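Local coordinates for protein L544 (Acanthamoeba polyphaga mimivirus, PDB 4AMQ) that is probably a metal-dependent nucleotidyl transferase, a virion protein thought to be linked to transcription-coupled DNA repair, at residues L43-G55 against D68-I82. Residues are numbered along the deposited sequence; the frame is centred on the assembly and turned at random.
Sequences LVVPDRDKYQIKG and DIVNNVHPEYDDTNI. With MN (manganese (II) ion), chain C.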
# COMPACT_ATOMS: atom_id res chain seq x y z
N LEU A 43 9.71 15.66 0.21
CA LEU A 43 10.81 15.11 0.99
C LEU A 43 11.16 16.00 2.18
O LEU A 43 11.03 17.22 2.11
CB LEU A 43 12.05 14.90 0.12
CG LEU A 43 12.01 13.77 -0.92
CD1 LEU A 43 13.23 13.82 -1.81
CD2 LEU A 43 11.89 12.41 -0.24
N VAL A 44 11.59 15.39 3.28
CA VAL A 44 12.05 16.14 4.44
C VAL A 44 13.37 16.84 4.13
O VAL A 44 13.56 18.01 4.47
CB VAL A 44 12.22 15.23 5.67
CG1 VAL A 44 12.88 15.99 6.81
CG2 VAL A 44 10.87 14.67 6.11
N VAL A 45 14.28 16.11 3.49
CA VAL A 45 15.50 16.69 2.94
C VAL A 45 15.57 16.35 1.45
O VAL A 45 15.71 15.19 1.08
CB VAL A 45 16.76 16.16 3.67
CG1 VAL A 45 18.02 16.74 3.04
CG2 VAL A 45 16.71 16.51 5.14
N PRO A 46 15.44 17.38 0.60
CA PRO A 46 15.33 17.22 -0.86
C PRO A 46 16.63 16.80 -1.56
O PRO A 46 16.57 16.25 -2.66
CB PRO A 46 14.92 18.62 -1.33
CG PRO A 46 14.44 19.33 -0.11
CD PRO A 46 15.26 18.78 1.01
N ASP A 47 17.77 17.08 -0.93
CA ASP A 47 19.07 16.79 -1.54
C ASP A 47 19.13 15.36 -2.09
O ASP A 47 18.87 14.40 -1.36
CB ASP A 47 20.20 17.03 -0.55
CG ASP A 47 20.18 18.43 0.04
OD1 ASP A 47 19.54 19.32 -0.57
OD2 ASP A 47 20.81 18.65 1.10
N ARG A 48 19.49 15.23 -3.36
CA ARG A 48 19.52 13.94 -4.04
C ARG A 48 20.37 12.89 -3.31
O ARG A 48 20.04 11.71 -3.31
CB ARG A 48 20.02 14.10 -5.47
CG ARG A 48 19.89 12.85 -6.31
CD ARG A 48 18.44 12.43 -6.42
NE ARG A 48 18.26 11.15 -7.09
CZ ARG A 48 18.35 9.97 -6.49
NH1 ARG A 48 18.62 9.91 -5.19
NH2 ARG A 48 18.18 8.85 -7.18
N ASP A 49 21.46 13.34 -2.70
CA ASP A 49 22.36 12.42 -2.00
C ASP A 49 21.79 11.94 -0.67
O ASP A 49 22.34 11.04 -0.04
CB ASP A 49 23.73 13.08 -1.80
CG ASP A 49 23.63 14.58 -1.59
OD1 ASP A 49 22.72 15.02 -0.86
OD2 ASP A 49 24.46 15.32 -2.17
N LYS A 50 20.68 12.54 -0.24
CA LYS A 50 20.06 12.20 1.04
C LYS A 50 18.79 11.34 0.91
O LYS A 50 18.11 11.08 1.90
CB LYS A 50 19.74 13.46 1.84
CG LYS A 50 20.96 14.26 2.27
CD LYS A 50 21.85 13.44 3.20
CE LYS A 50 23.03 14.27 3.68
NZ LYS A 50 23.85 14.78 2.55
N TYR A 51 18.47 10.90 -0.31
CA TYR A 51 17.33 10.01 -0.50
C TYR A 51 17.60 8.92 -1.52
O TYR A 51 18.36 9.11 -2.47
CB TYR A 51 16.05 10.79 -0.85
CG TYR A 51 15.90 11.21 -2.30
CD1 TYR A 51 15.52 10.29 -3.28
CD2 TYR A 51 16.10 12.53 -2.69
CE1 TYR A 51 15.37 10.67 -4.60
CE2 TYR A 51 15.94 12.92 -4.01
CZ TYR A 51 15.58 11.99 -4.96
OH TYR A 51 15.42 12.37 -6.28
N GLN A 52 16.99 7.75 -1.31
CA GLN A 52 17.14 6.64 -2.23
C GLN A 52 15.78 6.08 -2.64
O GLN A 52 14.92 5.83 -1.80
CB GLN A 52 17.98 5.53 -1.60
CG GLN A 52 18.47 4.49 -2.61
CD GLN A 52 19.97 4.57 -2.85
OE1 GLN A 52 20.77 4.43 -1.92
NE2 GLN A 52 20.36 4.77 -4.10
N ILE A 53 15.60 5.89 -3.94
CA ILE A 53 14.39 5.28 -4.47
C ILE A 53 14.46 3.76 -4.33
O ILE A 53 15.44 3.14 -4.73
CB ILE A 53 14.18 5.66 -5.94
CG1 ILE A 53 14.10 7.19 -6.07
CG2 ILE A 53 12.93 4.98 -6.50
CD1 ILE A 53 13.89 7.67 -7.48
N LYS A 54 13.41 3.17 -3.75
CA LYS A 54 13.37 1.73 -3.55
C LYS A 54 12.23 1.09 -4.33
O LYS A 54 11.46 1.78 -4.99
CB LYS A 54 13.21 1.41 -2.06
CG LYS A 54 14.28 2.02 -1.16
CD LYS A 54 15.65 1.44 -1.45
CE LYS A 54 16.71 2.04 -0.53
NZ LYS A 54 18.09 1.61 -0.89
N GLY A 55 12.15 -0.23 -4.26
CA GLY A 55 11.00 -0.96 -4.77
C GLY A 55 10.79 -0.92 -6.27
O GLY A 55 11.75 -0.85 -7.04
N ASP A 68 8.31 4.33 -3.48
CA ASP A 68 8.86 4.11 -2.15
C ASP A 68 10.22 4.79 -2.05
O ASP A 68 11.09 4.59 -2.91
CB ASP A 68 9.04 2.61 -1.87
CG ASP A 68 7.72 1.86 -1.89
OD1 ASP A 68 6.68 2.48 -1.57
OD2 ASP A 68 7.72 0.65 -2.21
N ILE A 69 10.40 5.60 -1.01
CA ILE A 69 11.66 6.31 -0.84
C ILE A 69 12.15 6.32 0.60
O ILE A 69 11.36 6.46 1.53
CB ILE A 69 11.56 7.76 -1.36
CG1 ILE A 69 11.39 7.76 -2.87
CG2 ILE A 69 12.78 8.58 -0.97
CD1 ILE A 69 11.46 9.13 -3.50
N VAL A 70 13.46 6.14 0.77
CA VAL A 70 14.10 6.31 2.07
C VAL A 70 14.78 7.68 2.11
O VAL A 70 15.60 7.99 1.24
CB VAL A 70 15.12 5.19 2.36
CG1 VAL A 70 15.95 5.52 3.61
CG2 VAL A 70 14.42 3.85 2.52
N ASN A 71 14.42 8.49 3.09
CA ASN A 71 15.03 9.80 3.28
C ASN A 71 15.91 9.76 4.53
O ASN A 71 15.40 9.63 5.65
CB ASN A 71 13.95 10.87 3.41
CG ASN A 71 14.43 12.25 2.99
OD1 ASN A 71 15.46 12.40 2.33
ND2 ASN A 71 13.68 13.28 3.37
N ASN A 72 17.22 9.84 4.35
CA ASN A 72 18.15 9.86 5.47
C ASN A 72 18.48 11.30 5.85
O ASN A 72 19.25 11.96 5.16
CB ASN A 72 19.41 9.06 5.14
CG ASN A 72 19.14 7.57 5.00
OD1 ASN A 72 18.47 6.96 5.83
ND2 ASN A 72 19.65 6.98 3.92
N VAL A 73 17.88 11.78 6.94
CA VAL A 73 17.89 13.21 7.22
C VAL A 73 18.79 13.64 8.38
O VAL A 73 18.98 14.84 8.60
CB VAL A 73 16.45 13.75 7.46
CG1 VAL A 73 15.57 13.40 6.27
CG2 VAL A 73 15.87 13.20 8.75
N HIS A 74 19.35 12.68 9.11
CA HIS A 74 20.32 12.99 10.15
C HIS A 74 21.69 13.24 9.51
O HIS A 74 22.06 12.54 8.56
CB HIS A 74 20.41 11.85 11.16
CG HIS A 74 21.18 12.19 12.40
ND1 HIS A 74 22.55 12.17 12.47
CD2 HIS A 74 20.75 12.58 13.63
CE1 HIS A 74 22.94 12.52 13.68
NE2 HIS A 74 21.86 12.78 14.40
N PRO A 75 22.45 14.21 10.02
CA PRO A 75 22.15 15.03 11.20
C PRO A 75 21.35 16.28 10.87
O PRO A 75 20.95 17.00 11.79
CB PRO A 75 23.55 15.42 11.69
CG PRO A 75 24.33 15.55 10.43
CD PRO A 75 23.80 14.49 9.49
N GLU A 76 21.15 16.55 9.59
CA GLU A 76 20.38 17.71 9.16
C GLU A 76 19.12 17.86 10.01
O GLU A 76 18.79 18.96 10.46
CB GLU A 76 20.03 17.60 7.68
CG GLU A 76 19.49 18.88 7.06
CD GLU A 76 19.61 18.88 5.54
OE1 GLU A 76 20.41 18.08 5.01
OE2 GLU A 76 18.91 19.68 4.89
N TYR A 77 18.42 16.75 10.23
CA TYR A 77 17.26 16.73 11.12
C TYR A 77 17.38 15.63 12.16
O TYR A 77 17.89 14.55 11.87
CB TYR A 77 15.96 16.56 10.32
CG TYR A 77 15.56 17.79 9.53
CD1 TYR A 77 14.99 18.88 10.16
CD2 TYR A 77 15.77 17.85 8.16
CE1 TYR A 77 14.62 20.01 9.44
CE2 TYR A 77 15.40 18.97 7.43
CZ TYR A 77 14.83 20.05 8.08
OH TYR A 77 14.47 21.16 7.36
N ASP A 78 16.91 15.91 13.37
CA ASP A 78 16.93 14.93 14.45
C ASP A 78 15.73 15.07 15.39
O ASP A 78 14.76 15.75 15.07
CB ASP A 78 18.24 15.00 15.24
CG ASP A 78 18.53 16.40 15.78
OD1 ASP A 78 17.62 17.25 15.77
OD2 ASP A 78 19.68 16.64 16.22
N ASP A 79 15.82 14.42 16.54
CA ASP A 79 14.76 14.42 17.54
C ASP A 79 14.19 15.81 17.82
O ASP A 79 12.98 15.97 17.99
CB ASP A 79 15.28 13.85 18.86
CG ASP A 79 15.66 12.39 18.75
OD1 ASP A 79 16.05 11.95 17.65
OD2 ASP A 79 15.57 11.68 19.78
N THR A 80 15.07 16.80 17.89
CA THR A 80 14.71 18.11 18.43
C THR A 80 14.03 19.05 17.44
O THR A 80 13.48 20.08 17.84
CB THR A 80 15.94 18.82 19.03
OG1 THR A 80 16.89 19.10 17.99
CG2 THR A 80 16.60 17.95 20.09
N ASN A 81 14.06 18.71 16.16
CA ASN A 81 13.51 19.61 15.14
C ASN A 81 12.74 18.92 14.01
O ASN A 81 12.28 19.58 13.09
CB ASN A 81 14.63 20.47 14.55
CG ASN A 81 15.72 19.63 13.90
OD1 ASN A 81 15.60 18.41 13.80
ND2 ASN A 81 16.79 20.29 13.46
N ILE A 82 12.62 17.60 14.08
CA ILE A 82 11.94 16.85 13.02
C ILE A 82 10.44 17.13 13.02
O ILE A 82 9.80 17.15 11.97
CB ILE A 82 12.19 15.33 13.12
CG1 ILE A 82 11.65 14.62 11.87
CG2 ILE A 82 11.56 14.76 14.37
CD1 ILE A 82 12.28 15.07 10.57
MN MN C . 4.59 1.62 -1.10
O HOH W 1 14.97 20.52 4.50
O HOH W 2 2.33 0.51 -0.65
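Asp68 accepts a backbone bond from Lys54 N, 2.8 Å from Asp68 O, while its side chain leaves the strand pair. This short carboxylate, on the strand face shared with Val70, has CG beside the backbone N (chi1 -62°), which puts OD1 2.3 Å from a manganese ion; its negative charge suits a cation. Ile69, on the opposite face, is branched and apolar; its CG2, anti to the backbone N, lies 3.9 Å from Tyr51 CB and also meets Leu43 CD2, and Leu39 of helix 28-42 covers the same side. Val70 and Gln52 exchange two backbone bonds, Gln52 N to Val70 O measuring 2.9 Å. Asn71 sets its amide among the backbone groups of Val44, Val45 and Lys50; carrying both donor and acceptor, an amide suits such N-H and C=O neighbours. Asn72 N bonds to Lys50 O, and the side-chain OD1 of Asn72 accepts a hydrogen bond from Arg217 NE. Val73 CG1 presses tightly on Val45 CG2, 3.5 Å away. The Glu76 carboxylate lies against Val45 CG1 (OE1 at 3.4 Å) at the surface, where a charge can stay solvated. Val45 CG2 meets the Tyr77 ring at its edge, near the ring plane, 3.4 Å from CD2, while a water joins Tyr77 OH to Val44 O. Ile82 CD1 touches Val44 CG1; these compact branched side chains suit the buried apolar layer against Val216 and helix 82-93. Strand 51-54 thus pairs antiparallel with strand 66-72, whose Asp66 and Asp68, in DxD spacing, bind two manganese ions, Asp213 of neighbouring strand 209-217 joining at one, consistent with a nucleotidyltransferase two-metal active site.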